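Conserved hypothetical exported protein (Bacteroides fragilis, PDB 4JJA) is of uncharacterised function but probably acts as an exo-beta-N-acetylmuramidase that trims peptidoglycan fragments. Local coordinates at residues A226-P231 with E296-G301; V287-L292 with L304-D309; V241-G244 with P250-V253. All blocks are in the same frame, centred on the assembly; numbering follows the deposited sequence. Where two conformers were deposited one is given.

Contact 1 of 3, residues A226-P231 with E296-G301; sequences AIYLYP and EIWKKG
Y228 and W298 both hold CG beside the backbone N and anti to the carbonyl carbon (chi1 -63° for Y228), and from these positions the two aromatic side chains reach into the gap between their helices and meet. They form a T-shaped, edge-to-face pair: the pyrrole edge of W298 is driven at the phenol face of Y228, with the planes at 87° and the centroid of the five-membered ring 4.4 Å from that of the phenol. NE1 of W298 stands almost over the ring centre, 3.4 Å from Y228 CE2, so the polarised N-H edge of the indole meets the electron-rich face of the tyrosine. CZ2 of W298 lies farther along, near the phenol oxygen. H148 packs edge-to-face with W298 as well.

Below this pair a branched aliphatic residue fills the space between the backbones. I297 turns its CG2 against Y228, 3.7 Å from CB, while its longer arm carries CD1 to L229, 3.9 Å from CG. Beta-branching suits I297 here, because one side chain serves two neighbours on the facing helix. A water adds a polar link: it lies 2.9 Å from Y228 O, with a longer, weak approach to G301 O. G301, the first residue past the helix, has positive phi, a conformation glycine adopts easily.

The segment axes approach to 9.9 Å at 25°, nearly parallel. This is a buried helix-helix interface of the NamZ C-terminal region, in which aromatic and aliphatic side chains bring helix 224-233 against helix 294-300.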
# COMPACT_ATOMS: atom_id res chain seq x y z
N ALA A 226 12.73 -0.24 4.70
CA ALA A 226 12.15 0.52 3.60
C ALA A 226 10.65 0.68 3.86
O ALA A 226 10.09 1.73 3.64
CB ALA A 226 12.38 -0.23 2.29
N ILE A 227 9.97 -0.38 4.30
CA ILE A 227 8.51 -0.36 4.54
C ILE A 227 8.18 0.61 5.65
O ILE A 227 7.17 1.30 5.60
CB ILE A 227 7.98 -1.79 4.77
CG1 ILE A 227 8.05 -2.53 3.42
CG2 ILE A 227 6.54 -1.78 5.36
CD1 ILE A 227 7.82 -3.98 3.47
N TYR A 228 8.99 0.64 6.70
CA TYR A 228 8.73 1.56 7.78
C TYR A 228 9.04 3.01 7.46
O TYR A 228 8.39 3.92 7.97
CB TYR A 228 9.47 1.14 9.06
CG TYR A 228 9.05 -0.20 9.62
CD1 TYR A 228 7.69 -0.55 9.75
CD2 TYR A 228 9.96 -1.08 10.14
CE1 TYR A 228 7.28 -1.74 10.31
CE2 TYR A 228 9.57 -2.29 10.72
CZ TYR A 228 8.24 -2.64 10.81
OH TYR A 228 7.87 -3.82 11.38
N LEU A 229 10.05 3.24 6.63
CA LEU A 229 10.40 4.58 6.17
C LEU A 229 9.54 5.12 5.04
O LEU A 229 9.44 6.32 4.85
CB LEU A 229 11.89 4.62 5.77
CG LEU A 229 12.89 4.66 6.93
CD1 LEU A 229 14.30 4.40 6.40
CD2 LEU A 229 12.80 5.98 7.65
N TYR A 230 8.88 4.22 4.31
CA TYR A 230 8.09 4.54 3.15
C TYR A 230 7.11 5.71 3.38
O TYR A 230 7.04 6.61 2.51
CB TYR A 230 7.43 3.26 2.62
CG TYR A 230 6.61 3.36 1.38
CD1 TYR A 230 7.17 3.64 0.15
CD2 TYR A 230 5.28 3.05 1.41
CE1 TYR A 230 6.39 3.72 -1.00
CE2 TYR A 230 4.49 3.12 0.28
CZ TYR A 230 5.03 3.48 -0.92
OH TYR A 230 4.22 3.55 -2.04
N PRO A 231 6.38 5.74 4.50
CA PRO A 231 5.46 6.86 4.66
C PRO A 231 6.10 8.24 4.62
O PRO A 231 5.48 9.20 4.15
CB PRO A 231 4.82 6.61 6.04
CG PRO A 231 4.99 5.16 6.25
CD PRO A 231 6.26 4.74 5.59
N GLU A 296 13.16 3.59 16.54
CA GLU A 296 13.19 5.05 16.39
C GLU A 296 12.35 5.52 15.17
O GLU A 296 11.74 6.58 15.26
CB GLU A 296 14.55 5.65 16.35
CG GLU A 296 15.38 5.40 15.20
CD GLU A 296 16.82 5.93 15.46
OE1 GLU A 296 16.91 7.16 15.76
OE2 GLU A 296 17.80 5.10 15.41
N ILE A 297 12.22 4.67 14.15
CA ILE A 297 11.32 4.99 13.00
C ILE A 297 9.88 4.99 13.56
O ILE A 297 9.09 5.90 13.28
CB ILE A 297 11.56 4.04 11.84
CG1 ILE A 297 13.01 4.17 11.30
CG2 ILE A 297 10.50 4.26 10.76
CD1 ILE A 297 13.50 3.06 10.39
N TRP A 298 9.52 3.95 14.33
CA TRP A 298 8.14 3.84 14.88
C TRP A 298 7.80 5.01 15.76
O TRP A 298 6.69 5.52 15.75
CB TRP A 298 7.95 2.51 15.65
CG TRP A 298 8.25 1.29 14.87
CD1 TRP A 298 8.24 1.14 13.51
CD2 TRP A 298 8.65 0.04 15.41
NE1 TRP A 298 8.62 -0.12 13.19
CE2 TRP A 298 8.84 -0.84 14.33
CE3 TRP A 298 8.77 -0.45 16.72
CZ2 TRP A 298 9.22 -2.17 14.50
CZ3 TRP A 298 9.18 -1.77 16.88
CH2 TRP A 298 9.39 -2.62 15.78
N LYS A 299 8.78 5.50 16.53
CA LYS A 299 8.51 6.60 17.39
C LYS A 299 8.03 7.85 16.65
O LYS A 299 7.16 8.58 17.13
CB LYS A 299 9.77 6.92 18.19
CG LYS A 299 9.55 7.99 19.26
CD LYS A 299 10.89 8.29 19.98
CE LYS A 299 11.85 9.13 19.11
NZ LYS A 299 12.55 8.41 17.97
N LYS A 300 8.59 8.09 15.46
CA LYS A 300 8.34 9.35 14.78
C LYS A 300 7.23 9.30 13.75
O LYS A 300 6.78 10.35 13.34
CB LYS A 300 9.67 9.80 14.11
CG LYS A 300 10.71 10.17 15.20
CD LYS A 300 11.89 10.91 14.65
CE LYS A 300 12.91 11.29 15.72
NZ LYS A 300 14.13 11.95 15.13
N GLY A 301 6.81 8.11 13.30
CA GLY A 301 5.73 8.09 12.29
C GLY A 301 6.11 8.89 11.08
O GLY A 301 7.26 8.88 10.66
O HOH W 1 8.66 6.82 8.36

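Contact 2 of 3, residues V287-L292 with L304-D309; sequences VNLSNL and LDYLID
The phenol ring of Y306 receives L289 on one face: CD1 of the leucine sits over the middle of the ring, 3.7 Å from the centroid and only 11° off the normal, a well-formed CH-pi contact. The other methyl, CD2, leans toward the rim and lies 3.7 Å from Y306 CE1, so the forked end of L289 spans the ring from its centre to one side. At the hydroxyl end L292 brings CD1 to 3.6 Å from Y306 OH. The tyrosine and the two leucines come from opposite directions, the ring from the helix and the leucines from the turn after strand 284-288. I233 of helix 224-233 touches both L289 and Y306.

The leucines are placed by a type I beta turn from L289 to L292, closed by the bond from L292 N to L289 O at 3.2 Å. Both point their side chains toward the helix. Just ahead of it N288 makes an Asx turn: its OD1 accepts from S290 N at 3.0 Å and also from S290 OG at 2.7 Å. Asparagine and serine fit these places because their short polar ends can fold back on the chain where it changes direction.

Farther along the helix, D309 OD2 comes within 4.4 Å of V287 CG2, but this oxygen is hydrogen-bonded to the hydroxyls of Y254 and Y262. No hydrogen bond joins the two segments. The chemistry is therefore that of methyl groups on an aromatic face, resting on dispersion and shape, while the N288-S290 bonds are consistent with a fixed turn at the strand end and the two tyrosine hydroxyls hold the carboxylate of D309 beside it.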
# COMPACT_ATOMS: atom_id res chain seq x y z
N VAL A 287 21.69 11.67 2.67
CA VAL A 287 21.57 11.08 3.99
C VAL A 287 21.25 9.62 3.89
O VAL A 287 20.42 9.22 3.08
CB VAL A 287 20.50 11.80 4.82
CG1 VAL A 287 20.33 11.20 6.17
CG2 VAL A 287 20.85 13.27 4.98
N ASN A 288 21.96 8.80 4.66
CA ASN A 288 21.71 7.36 4.74
C ASN A 288 20.92 7.09 6.02
O ASN A 288 21.43 7.32 7.11
CB ASN A 288 23.07 6.62 4.75
CG ASN A 288 22.96 5.12 4.74
OD1 ASN A 288 21.90 4.56 4.87
ND2 ASN A 288 24.12 4.44 4.68
N LEU A 289 19.69 6.60 5.87
CA LEU A 289 18.78 6.33 6.97
C LEU A 289 18.72 4.85 7.27
O LEU A 289 17.94 4.45 8.15
CB LEU A 289 17.36 6.87 6.70
CG LEU A 289 17.31 8.37 6.44
CD1 LEU A 289 15.89 8.72 5.92
CD2 LEU A 289 17.70 9.19 7.67
N SER A 290 19.53 4.04 6.60
CA SER A 290 19.35 2.59 6.65
C SER A 290 19.75 1.97 7.97
O SER A 290 19.42 0.81 8.18
CB SER A 290 20.10 1.93 5.50
OG SER A 290 21.48 2.03 5.66
N ASN A 291 20.48 2.73 8.80
CA ASN A 291 20.91 2.23 10.11
C ASN A 291 20.07 2.76 11.28
O ASN A 291 20.36 2.49 12.44
CB ASN A 291 22.42 2.53 10.34
CG ASN A 291 23.30 1.90 9.26
OD1 ASN A 291 24.10 2.60 8.62
ND2 ASN A 291 23.09 0.62 8.99
N LEU A 292 19.01 3.51 11.01
CA LEU A 292 18.03 3.84 12.04
C LEU A 292 17.45 2.52 12.56
O LEU A 292 17.22 1.58 11.78
CB LEU A 292 16.89 4.69 11.50
CG LEU A 292 17.22 6.12 11.14
CD1 LEU A 292 15.96 6.78 10.52
CD2 LEU A 292 17.70 6.96 12.32
N LEU A 304 8.57 14.70 8.68
CA LEU A 304 8.85 15.71 7.67
C LEU A 304 10.24 16.28 7.72
O LEU A 304 10.59 17.11 6.89
CB LEU A 304 7.81 16.83 7.71
CG LEU A 304 6.37 16.46 7.49
CD1 LEU A 304 5.46 17.65 7.74
CD2 LEU A 304 6.16 15.85 6.08
N ASP A 305 11.06 15.84 8.67
CA ASP A 305 12.43 16.36 8.77
C ASP A 305 13.18 16.24 7.46
O ASP A 305 14.00 17.12 7.12
CB ASP A 305 13.25 15.63 9.87
CG ASP A 305 12.93 16.03 11.30
OD1 ASP A 305 12.24 17.02 11.52
OD2 ASP A 305 13.42 15.33 12.22
N TYR A 306 13.00 15.10 6.77
CA TYR A 306 13.81 14.83 5.62
C TYR A 306 13.44 15.77 4.47
O TYR A 306 14.30 16.36 3.80
CB TYR A 306 13.65 13.36 5.21
CG TYR A 306 13.77 12.39 6.37
CD1 TYR A 306 14.86 12.44 7.21
CD2 TYR A 306 12.82 11.42 6.60
CE1 TYR A 306 14.97 11.56 8.31
CE2 TYR A 306 12.93 10.53 7.69
CZ TYR A 306 14.01 10.62 8.54
OH TYR A 306 14.12 9.69 9.57
N LEU A 307 12.15 15.89 4.22
CA LEU A 307 11.65 16.76 3.20
C LEU A 307 12.09 18.24 3.43
O LEU A 307 12.51 18.93 2.51
CB LEU A 307 10.14 16.56 3.20
CG LEU A 307 9.37 17.27 2.12
CD1 LEU A 307 9.64 16.69 0.74
CD2 LEU A 307 7.90 17.20 2.40
N ILE A 308 11.96 18.66 4.68
CA ILE A 308 12.30 20.03 5.04
C ILE A 308 13.79 20.27 4.87
O ILE A 308 14.24 21.31 4.37
CB ILE A 308 11.77 20.34 6.45
CG1 ILE A 308 10.24 20.36 6.43
CG2 ILE A 308 12.41 21.62 7.06
CD1 ILE A 308 9.58 20.47 7.80
N ASP A 309 14.60 19.29 5.28
CA ASP A 309 16.03 19.38 5.09
C ASP A 309 16.41 19.58 3.63
O ASP A 309 17.19 20.48 3.30
CB ASP A 309 16.67 18.10 5.65
CG ASP A 309 18.17 18.04 5.50
OD1 ASP A 309 18.79 19.00 5.95
OD2 ASP A 309 18.68 17.04 5.05

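Contact 3 of 3, residues V241-G244 with P250-V253; sequences VSLG and PFQV
L243 and F251 pack side by side where two loop segments that lead into strand 253-256 fold together, V253 being the first residue of that strand and of the small antiparallel sheet of the C-terminal region. From CB, which lies 3.9 Å from V253 O, the leucine rises with CG between its backbone N and carbonyl carbon (chi1 52°). CG itself only skirts the ring at CE1. Beyond it the branches divide the work: CD1 settles over the face of F251, 3.7 Å from the centroid and 10° off the normal, while CD2 presses on CE1 at 3.4 Å. A forked aliphatic tip is well shaped to cover a ring in this way, and the ring is also met by Y230 of helix 224-233, edge-to-face.

The backbones join beneath the side chains. F251 N donates to L243 O at 2.8 Å, and the CA of L243 makes a C-H...O contact with V253 O. Glycine suits the backbone angles of G244, which would press a beta carbon on the preceding carbonyl O, and CG2 of V253 packs directly on its CA. S242 sets up this bend through an ST turn, its OG accepting from G244 N, so a small hydroxyl residue suits the place.

P250, with its restricted phi, precedes F251, whose own phi is positive, and the carbonyl of P250 is also held. There Q252 NE2 donates to P250 O at 3.0 Å, with N-H...O at 171°, approaching from above the carbonyl plane while the oxygen lies in the plane of the glutamine amide.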
# COMPACT_ATOMS: atom_id res chain seq x y z
N VAL A 241 14.16 14.90 -5.63
CA VAL A 241 15.15 14.22 -4.78
C VAL A 241 15.06 12.71 -5.03
O VAL A 241 13.97 12.15 -5.08
CB VAL A 241 14.89 14.55 -3.29
CG1 VAL A 241 15.79 13.81 -2.39
CG2 VAL A 241 14.99 16.05 -3.06
N SER A 242 16.20 12.05 -5.16
CA SER A 242 16.23 10.60 -5.24
C SER A 242 16.01 10.01 -3.83
O SER A 242 16.60 10.49 -2.85
CB SER A 242 17.60 10.09 -5.75
OG SER A 242 17.68 8.65 -5.66
N LEU A 243 15.25 8.91 -3.80
CA LEU A 243 15.05 8.16 -2.57
C LEU A 243 15.72 6.79 -2.65
O LEU A 243 15.41 5.86 -1.88
CB LEU A 243 13.58 8.09 -2.20
CG LEU A 243 12.59 7.61 -3.26
CD1 LEU A 243 12.68 6.12 -3.55
CD2 LEU A 243 11.16 7.95 -2.82
N GLY A 244 16.67 6.65 -3.60
CA GLY A 244 17.48 5.44 -3.65
C GLY A 244 17.05 4.38 -4.62
O GLY A 244 17.65 3.29 -4.62
N PRO A 250 16.95 1.35 -1.52
CA PRO A 250 15.75 2.12 -1.90
C PRO A 250 14.86 2.38 -0.71
O PRO A 250 14.65 1.54 0.14
CB PRO A 250 15.07 1.23 -2.93
CG PRO A 250 15.49 -0.14 -2.56
CD PRO A 250 16.94 -0.01 -2.09
N PHE A 251 14.34 3.61 -0.67
CA PHE A 251 13.49 4.10 0.41
C PHE A 251 14.20 4.21 1.74
O PHE A 251 13.55 4.48 2.75
CB PHE A 251 12.15 3.37 0.54
CG PHE A 251 11.22 3.65 -0.61
CD1 PHE A 251 10.46 4.79 -0.64
CD2 PHE A 251 11.16 2.81 -1.68
CE1 PHE A 251 9.65 5.05 -1.72
CE2 PHE A 251 10.34 3.07 -2.72
CZ PHE A 251 9.61 4.20 -2.77
N GLN A 252 15.53 4.14 1.74
CA GLN A 252 16.31 4.18 2.98
C GLN A 252 17.39 5.24 2.97
O GLN A 252 18.21 5.31 3.87
CB GLN A 252 16.92 2.81 3.26
CG GLN A 252 15.90 1.69 3.46
CD GLN A 252 16.48 0.34 3.14
OE1 GLN A 252 17.12 -0.26 4.02
NE2 GLN A 252 16.36 -0.11 1.90
N VAL A 253 17.39 6.05 1.91
CA VAL A 253 18.32 7.17 1.70
C VAL A 253 17.57 8.30 1.02
O VAL A 253 16.49 8.07 0.44
CB VAL A 253 19.55 6.74 0.84
CG1 VAL A 253 20.29 5.52 1.41
CG2 VAL A 253 19.10 6.49 -0.61

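The three contacts adjoin on the same side of the chain's centre; helix 224-233, one partner of contact 1, also borders contacts 2 and 3. Contacts 2 and 3 lie about 9 Å apart, centre to centre, and meet through the backbone: L289 N is 2.8 Å from Q252 O, a probable hydrogen bond. Contacts 1 and 2, about 10 Å apart, join by leucine packing, L229 CD1 to L289 CB at 3.9 Å. Contact 3 is nested in the chain loop that contact 1 closes, and A226 CB lies 3.6 Å from P250 O. Glycerol, probably from crystallisation, hydrogen-bonds to Y230 OH, and bound glycerol also lies about 4 Å from the F251 side chain; it may mark a pocket beside contacts 1 and 3.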